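Local coordinates for ATP-dependent kinase YFH7 (Saccharomyces cerevisiae, PDB 2GA8), which is an ATP-dependent kinase of the P-loop type that could be involved in assembly of the endoplasmic reticulum membrane, at residues H340-V344 with D345-H349. Residues are numbered along the deposited sequence; the frame is centred on the assembly and turned at random.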
ATOM      1  N   HIS A 340       5.792 -18.711   1.990  1.00 16.26           N
ATOM      2  CA  HIS A 340       5.652 -17.861   3.165  1.00 14.92           C
ATOM      3  C   HIS A 340       4.277 -17.230   3.347  1.00 14.57           C
ATOM      4  O   HIS A 340       4.119 -16.282   4.116  1.00 14.21           O
ATOM      5  CB  HIS A 340       6.731 -16.781   3.117  1.00 15.14           C
ATOM      6  CG  HIS A 340       8.105 -17.305   3.381  1.00 15.34           C
ATOM      7  ND1 HIS A 340       8.583 -17.519   4.655  1.00 16.48           N
ATOM      8  CD2 HIS A 340       9.086 -17.705   2.539  1.00 18.54           C
ATOM      9  CE1 HIS A 340       9.800 -18.028   4.587  1.00 18.00           C
ATOM     10  NE2 HIS A 340      10.128 -18.151   3.312  1.00 18.61           N
ATOM     11  N   LEU A 341       3.275 -17.766   2.657  1.00 15.70           N
ATOM     12  CA  LEU A 341       1.923 -17.230   2.770  1.00 15.23           C
ATOM     13  C   LEU A 341       1.393 -17.477   4.183  1.00 17.95           C
ATOM     14  O   LEU A 341       1.391 -18.615   4.657  1.00 16.64           O
ATOM     15  CB  LEU A 341       1.005 -17.896   1.738  1.00 15.13           C
ATOM     16  CG  LEU A 341      -0.362 -17.233   1.555  1.00 16.90           C
ATOM     17  CD1 LEU A 341      -0.164 -15.838   0.971  1.00 18.62           C
ATOM     18  CD2 LEU A 341      -1.240 -18.073   0.634  1.00 18.67           C
ATOM     19  N   ILE A 342       0.958 -16.419   4.866  1.00 18.37           N
ATOM     20  CA  ILE A 342       0.448 -16.581   6.225  1.00 21.01           C
ATOM     21  C   ILE A 342      -0.744 -17.525   6.253  1.00 22.69           C
ATOM     22  O   ILE A 342      -1.588 -17.509   5.355  1.00 21.48           O
ATOM     23  CB  ILE A 342       0.035 -15.235   6.858  1.00 22.15           C
ATOM     24  CG1 ILE A 342      -0.993 -14.529   5.978  1.00 21.57           C
ATOM     25  CG2 ILE A 342       1.259 -14.369   7.068  1.00 20.39           C
ATOM     26  CD1 ILE A 342      -1.551 -13.274   6.602  1.00 25.70           C
ATOM     27  N   LYS A 343      -0.801 -18.348   7.295  1.00 25.08           N
ATOM     28  CA  LYS A 343      -1.866 -19.329   7.453  1.00 29.34           C
ATOM     29  C   LYS A 343      -3.129 -18.754   8.080  1.00 30.86           C
ATOM     30  O   LYS A 343      -3.305 -18.822   9.296  1.00 31.63           O
ATOM     31  CB  LYS A 343      -1.376 -20.494   8.318  1.00 29.53           C
ATOM     32  CG  LYS A 343      -0.167 -21.232   7.771  1.00 32.72           C
ATOM     33  CD  LYS A 343      -0.511 -22.049   6.540  1.00 35.21           C
ATOM     34  CE  LYS A 343       0.659 -22.934   6.143  1.00 37.36           C
ATOM     35  NZ  LYS A 343       0.376 -23.749   4.929  1.00 39.03           N
ATOM     36  N   VAL A 344      -4.002 -18.187   7.251  1.00 32.24           N
ATOM     37  CA  VAL A 344      -5.264 -17.632   7.731  1.00 34.85           C
ATOM     38  C   VAL A 344      -6.392 -18.165   6.854  1.00 36.37           C
ATOM     39  O   VAL A 344      -6.166 -18.562   5.713  1.00 37.55           O
ATOM     40  CB  VAL A 344      -5.259 -16.087   7.709  1.00 34.33           C
ATOM     41  CG1 VAL A 344      -4.133 -15.569   8.583  1.00 33.48           C
ATOM     42  CG2 VAL A 344      -5.122 -15.579   6.290  1.00 33.85           C
ATOM     43  N   ASP A 345      -7.608 -18.164   7.386  1.00 39.08           N
ATOM     44  CA  ASP A 345      -8.762 -18.698   6.667  1.00 40.96           C
ATOM     45  C   ASP A 345      -9.539 -17.756   5.751  1.00 41.13           C
ATOM     46  O   ASP A 345     -10.497 -18.183   5.106  1.00 42.28           O
ATOM     47  CB  ASP A 345      -9.739 -19.313   7.673  1.00 44.86           C
ATOM     48  CG  ASP A 345     -10.125 -18.342   8.775  1.00 48.44           C
ATOM     49  OD1 ASP A 345      -9.234 -17.946   9.558  1.00 50.79           O
ATOM     50  OD2 ASP A 345     -11.316 -17.970   8.857  1.00 50.37           O
ATOM     51  N   ASN A 346      -9.141 -16.491   5.671  1.00 38.57           N
ATOM     52  CA  ASN A 346      -9.880 -15.550   4.834  1.00 36.84           C
ATOM     53  C   ASN A 346      -9.214 -15.118   3.531  1.00 33.29           C
ATOM     54  O   ASN A 346      -9.647 -14.152   2.911  1.00 31.65           O
ATOM     55  CB  ASN A 346     -10.247 -14.308   5.652  1.00 39.74           C
ATOM     56  CG  ASN A 346     -11.322 -14.587   6.689  1.00 43.53           C
ATOM     57  OD1 ASN A 346     -11.646 -13.728   7.511  1.00 45.83           O
ATOM     58  ND2 ASN A 346     -11.886 -15.791   6.651  1.00 43.87           N
ATOM     59  N   ILE A 347      -8.169 -15.823   3.107  1.00 29.43           N
ATOM     60  CA  ILE A 347      -7.503 -15.463   1.859  1.00 26.61           C
ATOM     61  C   ILE A 347      -8.265 -16.052   0.674  1.00 26.07           C
ATOM     62  O   ILE A 347      -8.340 -17.271   0.517  1.00 25.43           O
ATOM     63  CB  ILE A 347      -6.050 -15.981   1.813  1.00 25.43           C
ATOM     64  CG1 ILE A 347      -5.263 -15.423   2.995  1.00 26.05           C
ATOM     65  CG2 ILE A 347      -5.389 -15.555   0.506  1.00 23.86           C
ATOM     66  CD1 ILE A 347      -3.851 -15.948   3.084  1.00 25.68           C
ATOM     67  N   VAL A 348      -8.837 -15.180  -0.150  1.00 23.93           N
ATOM     68  CA  VAL A 348      -9.587 -15.612  -1.322  1.00 22.59           C
ATOM     69  C   VAL A 348      -8.650 -15.679  -2.524  1.00 22.01           C
ATOM     70  O   VAL A 348      -8.180 -14.650  -3.012  1.00 19.64           O
ATOM     71  CB  VAL A 348     -10.749 -14.635  -1.630  1.00 22.34           C
ATOM     72  CG1 VAL A 348     -11.506 -15.091  -2.868  1.00 21.39           C
ATOM     73  CG2 VAL A 348     -11.687 -14.554  -0.433  1.00 22.39           C
ATOM     74  N   HIS A 349      -8.375 -16.894  -2.991  1.00 21.71           N
ATOM     75  CA  HIS A 349      -7.488 -17.083  -4.138  1.00 22.25           C
ATOM     76  C   HIS A 349      -8.226 -16.815  -5.440  1.00 21.70           C
ATOM     77  O   HIS A 349      -9.299 -17.364  -5.684  1.00 23.16           O
ATOM     78  CB  HIS A 349      -6.915 -18.506  -4.161  1.00 21.86           C
ATOM     79  CG  HIS A 349      -5.848 -18.750  -3.139  1.00 21.39           C
ATOM     80  ND1 HIS A 349      -6.106 -18.815  -1.787  1.00 22.85           N
ATOM     81  CD2 HIS A 349      -4.515 -18.950  -3.275  1.00 20.99           C
ATOM     82  CE1 HIS A 349      -4.980 -19.045  -1.135  1.00 22.18           C
ATOM     83  NE2 HIS A 349      -3.999 -19.131  -2.016  1.00 22.91           N
TER
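Between L341 and I347 the chain turns sharply, the runs 341-344 and 345-349 pointing 131° apart, with K343 at the centre of an inverse gamma turn whose bond, V344 N to I342 O, is weak at 3.1 Å. I347 points into the inside of this bend, where L341, I342 and V344 all meet it, a worked example of one branched side chain contacting several residues of a single turn. Its CG1 lies anti to the carbonyl carbon (chi1 -58°) and the side chain continues extended to CD1. The L341 and I347 side chains reach toward each other tip to tip, CD1 of I347 lying 4.0 Å from CG of L341. The same methyl comes within 3.6 Å of I342 O, the acceptor of the turn. V344 crosses I347 at about a right angle, and here packing is tight: V344 CG2 is 3.3 Å from I347 CG1. I347 N is buried without a partner in the model. Farther along, L341 CD2 approaches the H349 ring obliquely, 4.0 Å from NE2. The bend links helix 335-339 to strand 347-351, an outermost strand of the five-stranded parallel sheet of this P-loop fold. I347 also rests on V292 and K294 of adjacent strand 290-296, I342 and V344 pack against Y281 of helix 275-285, and L341 touches L271.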